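Local coordinates for hemolysin activator protein CdiB (Acinetobacter baumannii ACICU, PDB 6WIL) that probably secretes its partner CdiA-type toxin across the outer membrane as a two-partner (TpsB) transporter of the Omp85 superfamily in contact-dependent growth inhibition, at residues Gln328-Val333 / Gln366-Leu371; Val375-Ile380 / Asp420-Thr425; Tyr282-Ser287 / Leu317-Val322. One frame throughout, in Å; residues are numbered along the deposited sequence.

Contact 1: residues Gln328-Val333 / Gln366-Leu371; sequences QHKTSV and QHRQYL
The beta hairpin of strands 329-346 and 349-371, part of the 16-stranded TpsB barrel, is joined at its open end by Gln328-Val333 and Gln366-Leu371. The segment axes run antiparallel, 176° apart, and Lys330/Arg368 and Ser332/Gln366 form hydrogen-bonded pairs, with Lys330 O accepting from Arg368 N at 2.8 Å. Tyr370 N adds a backbone bond to Gln328 O (2.7 Å).

On the face of His329, Thr331, His367 and Gln369, the His367 ring is held from two directions. His367 ND1 lies 2.7 Å from Thr331 OG1, a hydrogen bond in which either atom may be the donor, while His367 NE2 donates to Gln369 OE1 at 2.9 Å, the oxygen only 2° out of the ring plane. CG trans to the backbone N (chi1 179°) carries the ring out between those partners, and Gln369 bends at chi2 to bring its amide round. The His329 ring meets this one rim to rim, their centroids 5.7 Å apart, and its own nitrogens bond to Ser324 and Ser326.

On the other face, Lys330 and Arg368 run alongside each other, pointing the same way, Lys330 CD 3.9 Å from Arg368 NH1. Beside them Gln366 NE2 makes a weak bond to Ser332 OG (3.3 Å).

Bonds at both nitrogens should fix the rotation of the His367 imidazole. The neighbouring cations are probably tolerated because Lys330 NZ forms a salt bridge with Glu179, in the second POTRA region, and a hydrogen bond with Gln31, which Arg368 also reaches weakly; the barrel wall is thereby tied to periplasmic and N-terminal parts of the chain.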
loop_
_atom_site.group_PDB
_atom_site.type_symbol
_atom_site.label_atom_id
_atom_site.label_comp_id
_atom_site.label_asym_id
_atom_site.label_seq_id
_atom_site.Cartn_x
_atom_site.Cartn_y
_atom_site.Cartn_z
ATOM N N GLN A 328 12.243 7.359 3.058
ATOM C CA GLN A 328 12.069 7.002 1.656
ATOM C C GLN A 328 11.517 5.596 1.443
ATOM O O GLN A 328 11.410 5.162 0.288
ATOM C CB GLN A 328 13.395 7.147 0.900
ATOM C CG GLN A 328 14.063 8.493 1.095
ATOM C CD GLN A 328 14.885 8.913 -0.099
ATOM O OE1 GLN A 328 14.374 9.540 -1.029
ATOM N NE2 GLN A 328 16.168 8.572 -0.085
ATOM N N HIS A 329 11.160 4.871 2.501
ATOM C CA HIS A 329 10.639 3.528 2.286
ATOM C C HIS A 329 9.777 3.102 3.464
ATOM O O HIS A 329 9.901 3.622 4.576
ATOM C CB HIS A 329 11.771 2.520 2.052
ATOM C CG HIS A 329 12.288 1.878 3.302
ATOM N ND1 HIS A 329 13.215 2.483 4.122
ATOM C CD2 HIS A 329 12.020 0.674 3.860
ATOM C CE1 HIS A 329 13.489 1.682 5.139
ATOM N NE2 HIS A 329 12.779 0.577 5.001
ATOM N N LYS A 330 8.899 2.135 3.196
ATOM C CA LYS A 330 8.045 1.527 4.208
ATOM C C LYS A 330 7.824 0.069 3.834
ATOM O O LYS A 330 7.392 -0.221 2.716
ATOM C CB LYS A 330 6.709 2.271 4.317
ATOM C CG LYS A 330 5.791 1.777 5.415
ATOM C CD LYS A 330 4.687 2.795 5.679
ATOM C CE LYS A 330 3.566 2.203 6.512
ATOM N NZ LYS A 330 2.527 3.214 6.840
ATOM N N THR A 331 8.129 -0.839 4.763
ATOM C CA THR A 331 8.043 -2.274 4.528
ATOM C C THR A 331 7.226 -2.925 5.634
ATOM O O THR A 331 7.401 -2.604 6.814
ATOM C CB THR A 331 9.439 -2.923 4.475
ATOM O OG1 THR A 331 10.230 -2.295 3.460
ATOM C CG2 THR A 331 9.330 -4.415 4.174
ATOM N N SER A 332 6.349 -3.851 5.255
ATOM C CA SER A 332 5.516 -4.524 6.239
ATOM C C SER A 332 5.253 -5.959 5.803
ATOM O O SER A 332 5.262 -6.275 4.611
ATOM C CB SER A 332 4.196 -3.772 6.452
ATOM O OG SER A 332 3.649 -3.342 5.219
ATOM N N VAL A 333 5.040 -6.824 6.791
ATOM C CA VAL A 333 4.605 -8.197 6.568
ATOM C C VAL A 333 3.159 -8.305 7.026
ATOM O O VAL A 333 2.732 -7.610 7.955
ATOM C CB VAL A 333 5.498 -9.219 7.307
ATOM C CG1 VAL A 333 6.907 -9.193 6.743
ATOM C CG2 VAL A 333 5.521 -8.934 8.804
ATOM N N GLN A 366 4.806 -6.398 1.818
ATOM C CA GLN A 366 4.634 -5.273 0.920
ATOM C C GLN A 366 5.680 -4.216 1.236
ATOM O O GLN A 366 6.138 -4.084 2.374
ATOM C CB GLN A 366 3.216 -4.687 1.007
ATOM C CG GLN A 366 2.687 -4.515 2.414
ATOM C CD GLN A 366 1.226 -4.098 2.439
ATOM O OE1 GLN A 366 0.526 -4.185 1.428
ATOM N NE2 GLN A 366 0.760 -3.644 3.598
ATOM N N HIS A 367 6.058 -3.475 0.201
ATOM C CA HIS A 367 7.115 -2.484 0.269
ATOM C C HIS A 367 6.689 -1.273 -0.542
ATOM O O HIS A 367 6.046 -1.413 -1.586
ATOM C CB HIS A 367 8.437 -3.046 -0.274
ATOM C CG HIS A 367 9.569 -2.066 -0.256
ATOM N ND1 HIS A 367 10.398 -1.909 0.832
ATOM C CD2 HIS A 367 10.010 -1.197 -1.195
ATOM C CE1 HIS A 367 11.302 -0.984 0.564
ATOM N NE2 HIS A 367 11.086 -0.532 -0.659
ATOM N N ARG A 368 7.030 -0.091 -0.046
ATOM C CA ARG A 368 6.862 1.147 -0.787
ATOM C C ARG A 368 8.180 1.903 -0.731
ATOM O O ARG A 368 8.844 1.924 0.310
ATOM C CB ARG A 368 5.712 2.000 -0.222
ATOM C CG ARG A 368 5.185 3.030 -1.211
ATOM C CD ARG A 368 4.155 3.971 -0.604
ATOM N NE ARG A 368 3.004 3.272 -0.043
ATOM C CZ ARG A 368 2.727 3.217 1.257
ATOM N NH1 ARG A 368 3.516 3.828 2.129
ATOM N NH2 ARG A 368 1.657 2.558 1.681
ATOM N N GLN A 369 8.572 2.500 -1.853
ATOM C CA GLN A 369 9.867 3.153 -1.967
ATOM C C GLN A 369 9.707 4.477 -2.697
ATOM O O GLN A 369 8.998 4.557 -3.704
ATOM C CB GLN A 369 10.878 2.265 -2.709
ATOM C CG GLN A 369 12.264 2.880 -2.872
ATOM C CD GLN A 369 13.193 2.556 -1.718
ATOM O OE1 GLN A 369 13.205 1.432 -1.214
ATOM N NE2 GLN A 369 13.977 3.541 -1.295
ATOM N N TYR A 370 10.370 5.511 -2.183
ATOM C CA TYR A 370 10.338 6.842 -2.773
ATOM C C TYR A 370 11.726 7.227 -3.257
ATOM O O TYR A 370 12.725 6.972 -2.578
ATOM C CB TYR A 370 9.849 7.894 -1.771
ATOM C CG TYR A 370 8.527 7.577 -1.123
ATOM C CD1 TYR A 370 7.330 7.890 -1.752
ATOM C CD2 TYR A 370 8.474 6.974 0.127
ATOM C CE1 TYR A 370 6.115 7.602 -1.157
ATOM C CE2 TYR A 370 7.266 6.686 0.731
ATOM C CZ TYR A 370 6.091 7.001 0.084
ATOM O OH TYR A 370 4.889 6.712 0.686
ATOM N N LEU A 371 11.779 7.843 -4.434
ATOM C CA LEU A 371 12.996 8.472 -4.929
ATOM C C LEU A 371 12.584 9.704 -5.715
ATOM O O LEU A 371 11.891 9.589 -6.731
ATOM C CB LEU A 371 13.818 7.513 -5.797
ATOM C CG LEU A 371 15.266 7.951 -6.043
ATOM C CD1 LEU A 371 15.971 8.241 -4.721
ATOM C CD2 LEU A 371 16.024 6.897 -6.835
#

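Contact 2: residues Val375-Ile380 / Asp420-Thr425; sequences VLDGSI and DLRYTT
Asp377 and Arg422 pair across adjacent antiparallel strands of the transmembrane barrel, 374-386 and 414-429. Backbone bonds run in both directions at Val375/Thr424, Asp377/Arg422 and Ser379/Asp420; Arg422 N to Asp377 O is the shortest of them at 2.7 Å.

The tight part lies round three places. At the non-hydrogen-bonded pair Gly378/Leu421 the alpha carbons come within 4.1 Å, and Gly378 CA rests 3.1 Å from Asp420 O. Next to it Leu376 lays its CD1 branch across the partner strand, where it meets Leu421 CD2 at 3.8 Å and Tyr423 CD1 at 3.9 Å, approaching the tyrosine ring obliquely. This Leu376 face probably looks to the lipid, since Ile380, on the same face, touches a bound detergent molecule. On the opposite face the salt bridge closes the third place: Asp377 CG sits between its backbone N and carbonyl carbon (chi1 65°), which turns the carboxylate towards the arginine.

The looser side shares that charged face. The side chains of Val375 and Thr424 make no close approach to the other segment, and Ser379 OG lies 3.5 Å from Asp420 CB and about as far from its OD2. Asp420 instead sends OD1 to a salt bridge with Arg441 on the next strand. Arg422 also has a second acid, Asp27, at the end of the N-terminal helix 8-27, so the barrel wall is bonded to that helix.

Carboxylate and guanidinium stand 80° apart, and one oxygen takes both donors: Arg422 NE reaches the syn lone pair of Asp377 OD1 at 3.1 Å, while Arg422 NH2 meets the same OD1 from 38° above the carboxylate plane.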
loop_
_atom_site.group_PDB
_atom_site.type_symbol
_atom_site.label_atom_id
_atom_site.label_comp_id
_atom_site.label_asym_id
_atom_site.label_seq_id
_atom_site.Cartn_x
_atom_site.Cartn_y
_atom_site.Cartn_z
ATOM N N VAL A 375 7.288 7.060 -7.024
ATOM C CA VAL A 375 6.806 6.119 -6.021
ATOM C C VAL A 375 6.852 4.721 -6.621
ATOM O O VAL A 375 6.383 4.508 -7.745
ATOM C CB VAL A 375 5.382 6.466 -5.550
ATOM C CG1 VAL A 375 4.995 5.608 -4.353
ATOM C CG2 VAL A 375 5.275 7.946 -5.212
ATOM N N LEU A 376 7.420 3.778 -5.876
ATOM C CA LEU A 376 7.447 2.375 -6.271
ATOM C C LEU A 376 6.905 1.542 -5.122
ATOM O O LEU A 376 7.411 1.633 -3.999
ATOM C CB LEU A 376 8.863 1.921 -6.636
ATOM C CG LEU A 376 9.003 0.431 -6.958
ATOM C CD1 LEU A 376 8.452 0.125 -8.341
ATOM C CD2 LEU A 376 10.448 -0.032 -6.831
ATOM N N ASP A 377 5.882 0.737 -5.396
ATOM C CA ASP A 377 5.308 -0.108 -4.362
ATOM C C ASP A 377 4.855 -1.427 -4.967
ATOM O O ASP A 377 4.458 -1.494 -6.133
ATOM C CB ASP A 377 4.137 0.578 -3.652
ATOM C CG ASP A 377 2.966 0.832 -4.571
ATOM O OD1 ASP A 377 2.114 -0.071 -4.715
ATOM O OD2 ASP A 377 2.896 1.936 -5.152
ATOM N N GLY A 378 4.917 -2.474 -4.155
ATOM C CA GLY A 378 4.492 -3.780 -4.610
ATOM C C GLY A 378 4.372 -4.739 -3.449
ATOM O O GLY A 378 4.693 -4.414 -2.302
ATOM N N SER A 379 3.900 -5.939 -3.768
ATOM C CA SER A 379 3.719 -6.969 -2.762
ATOM C C SER A 379 3.934 -8.330 -3.401
ATOM O O SER A 379 3.873 -8.484 -4.624
ATOM C CB SER A 379 2.327 -6.897 -2.123
ATOM O OG SER A 379 1.311 -6.946 -3.111
ATOM N N ILE A 380 4.212 -9.314 -2.552
ATOM C CA ILE A 380 4.234 -10.716 -2.939
ATOM C C ILE A 380 3.466 -11.492 -1.881
ATOM O O ILE A 380 3.637 -11.255 -0.679
ATOM C CB ILE A 380 5.670 -11.259 -3.092
ATOM C CG1 ILE A 380 6.521 -10.291 -3.912
ATOM C CG2 ILE A 380 5.645 -12.618 -3.774
ATOM C CD1 ILE A 380 8.001 -10.404 -3.650
ATOM N N ASP A 420 2.637 -8.172 -7.065
ATOM C CA ASP A 420 2.123 -6.889 -7.512
ATOM C C ASP A 420 3.264 -5.893 -7.580
ATOM O O ASP A 420 4.187 -5.928 -6.765
ATOM C CB ASP A 420 1.036 -6.363 -6.575
ATOM C CG ASP A 420 -0.296 -7.008 -6.827
ATOM O OD1 ASP A 420 -0.856 -6.760 -7.911
ATOM O OD2 ASP A 420 -0.766 -7.777 -5.960
ATOM N N LEU A 421 3.186 -4.998 -8.558
ATOM C CA LEU A 421 4.185 -3.950 -8.690
ATOM C C LEU A 421 3.533 -2.737 -9.329
ATOM O O LEU A 421 2.818 -2.869 -10.325
ATOM C CB LEU A 421 5.376 -4.425 -9.526
ATOM C CG LEU A 421 6.649 -3.595 -9.390
ATOM C CD1 LEU A 421 7.864 -4.499 -9.485
ATOM C CD2 LEU A 421 6.704 -2.512 -10.456
ATOM N N ARG A 422 3.777 -1.565 -8.750
ATOM C CA ARG A 422 3.286 -0.316 -9.310
ATOM C C ARG A 422 4.396 0.721 -9.271
ATOM O O ARG A 422 5.191 0.757 -8.327
ATOM C CB ARG A 422 2.052 0.196 -8.557
ATOM C CG ARG A 422 0.840 -0.717 -8.665
ATOM C CD ARG A 422 -0.399 -0.048 -8.103
ATOM N NE ARG A 422 -0.206 0.365 -6.715
ATOM C CZ ARG A 422 -1.073 1.099 -6.025
ATOM N NH1 ARG A 422 -2.198 1.511 -6.594
ATOM N NH2 ARG A 422 -0.812 1.426 -4.766
ATOM N N TYR A 423 4.448 1.557 -10.305
ATOM C CA TYR A 423 5.452 2.610 -10.397
ATOM C C TYR A 423 4.818 3.867 -10.973
ATOM O O TYR A 423 4.083 3.799 -11.964
ATOM C CB TYR A 423 6.639 2.169 -11.260
ATOM C CG TYR A 423 7.725 3.211 -11.397
ATOM C CD1 TYR A 423 8.607 3.465 -10.355
ATOM C CD2 TYR A 423 7.877 3.934 -12.573
ATOM C CE1 TYR A 423 9.603 4.410 -10.478
ATOM C CE2 TYR A 423 8.873 4.885 -12.704
ATOM C CZ TYR A 423 9.732 5.118 -11.654
ATOM O OH TYR A 423 10.727 6.061 -11.774
ATOM N N THR A 424 5.111 5.008 -10.352
ATOM C CA THR A 424 4.590 6.302 -10.765
ATOM C C THR A 424 5.714 7.322 -10.712
ATOM O O THR A 424 6.497 7.339 -9.759
ATOM C CB THR A 424 3.430 6.752 -9.857
ATOM O OG1 THR A 424 2.240 6.045 -10.211
ATOM C CG2 THR A 424 3.177 8.245 -9.979
ATOM N N THR A 425 5.800 8.164 -11.738
ATOM C CA THR A 425 6.730 9.282 -11.710
ATOM C C THR A 425 6.207 10.386 -12.609
ATOM O O THR A 425 5.552 10.105 -13.622
ATOM C CB THR A 425 8.145 8.874 -12.155
ATOM O OG1 THR A 425 9.030 9.993 -12.013
ATOM C CG2 THR A 425 8.146 8.417 -13.603
#

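Contact 3: residues Tyr282-Ser287 / Leu317-Val322; sequences YDLGFS and LNLSRV. With SO4 (sulfate ion), chain B.
Tyr282 and Arg321 meet where barrel strands 282-295 and 308-326 pair antiparallel, their segment directions at 165°. The backbone bonds form two doubly linked pairs: Asp283 with Ser320, and Gly285 with Asn318, where Asn318 N reaches Gly285 O at 2.7 Å.

Aromatic contact dominates the end at Tyr282. Arg321 CG stands over the face of the tyrosine ring, 3.6 Å from its centroid and 12° off the ring normal, a CH-pi interaction. The arginine chain continues along the ring towards its hydroxyl, and Arg321 NE gives Tyr282 OH a weak hydrogen bond of 3.2 Å. CG of Arg321 is trans to its backbone N (chi1 -163°), the setting that lays the chain over the ring.

Apolar contacts follow on the same face. Leu284 and Leu319 lie side by side, CD1 to CD1 at 3.8 Å, and Leu317 CD1 touches Phe286 CB at 4.1 Å; Phe286, Leu317 and Leu319 are on the surface, consistent with a lipid-facing wall.

Among polar groups, Ser320 OG on the opposite face packs against Asp283 CB at 3.2 Å, while the Asp283 carboxylate turns to Arg183 in a salt bridge and to Gln276. Arg321 NH1 bonds to Val322 O at 3.0 Å, and Arg321 NH2 donates to sulfate O1 at 3.0 Å, with sulfate O2 closer still.

NH1 and NH2 of Arg321 therefore have acceptors and NE a weak one, probably helping to orient the group in the crystal. The sulfate, probably from the crystallisation liquor, is also bonded by Arg173, so both arginines probably form an anion-attracting spot, not a proven binding site.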
loop_
_atom_site.group_PDB
_atom_site.type_symbol
_atom_site.label_atom_id
_atom_site.label_comp_id
_atom_site.label_asym_id
_atom_site.label_seq_id
_atom_site.Cartn_x
_atom_site.Cartn_y
_atom_site.Cartn_z
ATOM N N TYR A 282 1.337 -1.982 14.055
ATOM C CA TYR A 282 0.435 -3.005 13.561
ATOM C C TYR A 282 -0.730 -2.378 12.812
ATOM O O TYR A 282 -0.995 -1.176 12.910
ATOM C CB TYR A 282 -0.083 -3.864 14.713
ATOM C CG TYR A 282 0.965 -4.778 15.294
ATOM C CD1 TYR A 282 1.848 -4.320 16.257
ATOM C CD2 TYR A 282 1.084 -6.096 14.869
ATOM C CE1 TYR A 282 2.818 -5.144 16.786
ATOM C CE2 TYR A 282 2.055 -6.930 15.394
ATOM C CZ TYR A 282 2.920 -6.445 16.352
ATOM O OH TYR A 282 3.884 -7.274 16.876
ATOM N N ASP A 283 -1.424 -3.215 12.048
ATOM C CA ASP A 283 -2.639 -2.807 11.360
ATOM C C ASP A 283 -3.606 -3.977 11.380
ATOM O O ASP A 283 -3.224 -5.098 11.036
ATOM C CB ASP A 283 -2.343 -2.366 9.921
ATOM C CG ASP A 283 -3.280 -1.260 9.441
ATOM O OD1 ASP A 283 -4.092 -0.770 10.252
ATOM O OD2 ASP A 283 -3.199 -0.880 8.254
ATOM N N LEU A 284 -4.845 -3.722 11.788
ATOM C CA LEU A 284 -5.876 -4.750 11.867
ATOM C C LEU A 284 -7.006 -4.395 10.919
ATOM O O LEU A 284 -7.456 -3.246 10.888
ATOM C CB LEU A 284 -6.432 -4.901 13.285
ATOM C CG LEU A 284 -5.559 -5.517 14.376
ATOM C CD1 LEU A 284 -4.426 -4.588 14.775
ATOM C CD2 LEU A 284 -6.416 -5.868 15.581
ATOM N N GLY A 285 -7.463 -5.370 10.151
ATOM C CA GLY A 285 -8.545 -5.138 9.215
ATOM C C GLY A 285 -9.437 -6.352 9.109
ATOM O O GLY A 285 -9.003 -7.490 9.299
ATOM N N PHE A 286 -10.708 -6.096 8.819
ATOM C CA PHE A 286 -11.604 -7.179 8.455
ATOM C C PHE A 286 -12.567 -6.668 7.399
ATOM O O PHE A 286 -12.911 -5.485 7.367
ATOM C CB PHE A 286 -12.332 -7.772 9.677
ATOM C CG PHE A 286 -13.558 -7.021 10.108
ATOM C CD1 PHE A 286 -14.776 -7.223 9.474
ATOM C CD2 PHE A 286 -13.512 -6.164 11.195
ATOM C CE1 PHE A 286 -15.908 -6.545 9.880
ATOM C CE2 PHE A 286 -14.644 -5.488 11.614
ATOM C CZ PHE A 286 -15.844 -5.676 10.952
ATOM N N SER A 287 -12.975 -7.568 6.514
ATOM C CA SER A 287 -13.859 -7.214 5.418
ATOM C C SER A 287 -14.840 -8.350 5.176
ATOM O O SER A 287 -14.634 -9.488 5.604
ATOM C CB SER A 287 -13.074 -6.899 4.135
ATOM O OG SER A 287 -12.097 -7.890 3.874
ATOM N N LEU A 317 -9.982 -11.596 7.579
ATOM C CA LEU A 317 -9.336 -10.960 8.720
ATOM C C LEU A 317 -7.867 -10.742 8.381
ATOM O O LEU A 317 -7.185 -11.672 7.938
ATOM C CB LEU A 317 -9.480 -11.818 9.978
ATOM C CG LEU A 317 -8.979 -11.239 11.297
ATOM C CD1 LEU A 317 -10.010 -10.292 11.907
ATOM C CD2 LEU A 317 -8.635 -12.362 12.256
ATOM N N ASN A 318 -7.381 -9.515 8.578
ATOM C CA ASN A 318 -6.033 -9.135 8.176
ATOM C C ASN A 318 -5.249 -8.565 9.350
ATOM O O ASN A 318 -5.791 -7.821 10.173
ATOM C CB ASN A 318 -6.056 -8.098 7.047
ATOM C CG ASN A 318 -6.785 -8.588 5.825
ATOM O OD1 ASN A 318 -7.094 -9.770 5.707
ATOM N ND2 ASN A 318 -7.056 -7.680 4.896
ATOM N N LEU A 319 -3.961 -8.905 9.404
ATOM C CA LEU A 319 -3.028 -8.328 10.362
ATOM C C LEU A 319 -1.703 -8.080 9.658
ATOM O O LEU A 319 -1.128 -9.003 9.074
ATOM C CB LEU A 319 -2.817 -9.244 11.574
ATOM C CG LEU A 319 -1.906 -8.685 12.674
ATOM C CD1 LEU A 319 -2.450 -7.366 13.205
ATOM C CD2 LEU A 319 -1.720 -9.682 13.813
ATOM N N SER A 320 -1.230 -6.839 9.702
ATOM C CA SER A 320 0.054 -6.475 9.126
ATOM C C SER A 320 0.868 -5.705 10.154
ATOM O O SER A 320 0.318 -5.077 11.062
ATOM C CB SER A 320 -0.105 -5.635 7.851
ATOM O OG SER A 320 -0.581 -4.337 8.144
ATOM N N ARG A 321 2.187 -5.760 10.005
ATOM C CA ARG A 321 3.088 -5.070 10.916
ATOM C C ARG A 321 4.202 -4.423 10.115
ATOM O O ARG A 321 4.850 -5.089 9.304
ATOM C CB ARG A 321 3.676 -6.031 11.955
ATOM C CG ARG A 321 4.287 -5.332 13.159
ATOM C CD ARG A 321 5.568 -6.010 13.615
ATOM N NE ARG A 321 5.905 -5.667 14.994
ATOM C CZ ARG A 321 6.546 -4.562 15.359
ATOM N NH1 ARG A 321 6.926 -3.676 14.448
ATOM N NH2 ARG A 321 6.805 -4.339 16.641
ATOM N N VAL A 322 4.417 -3.127 10.338
ATOM C CA VAL A 322 5.555 -2.447 9.730
ATOM C C VAL A 322 6.831 -2.960 10.384
ATOM O O VAL A 322 6.994 -2.880 11.607
ATOM C CB VAL A 322 5.432 -0.926 9.870
ATOM C CG1 VAL A 322 6.728 -0.256 9.443
ATOM C CG2 VAL A 322 4.264 -0.409 9.045
HETATM S S SO4 B . 6.734 -2.102 19.166
HETATM O O1 SO4 B . 7.834 -1.951 18.217
HETATM O O2 SO4 B . 5.766 -3.057 18.633
HETATM O O3 SO4 B . 6.095 -0.802 19.374
HETATM O O4 SO4 B . 7.241 -2.596 20.444
#

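How the contacts relate
The three contacts come from six consecutive strands of one antiparallel barrel, 282-295 to 414-429, and follow in series along the chain as contact 3, contact 1, contact 2. Centres of contacts 1 and 2 are about 9 Å apart, those of 1 and 3 about 17 Å, and those of 2 and 3 about 20 Å, with nearest atoms of that last pair about 10 Å apart. Contact 1 bridges the others: Val333 O lies 2.8 Å from Arg321 N, and Gln369 N 2.6 Å from Leu376 O, both probable hydrogen bonds. One continuous patch of wall results, its charged face, probably turned inward, reaching POTRA and N-terminal partners.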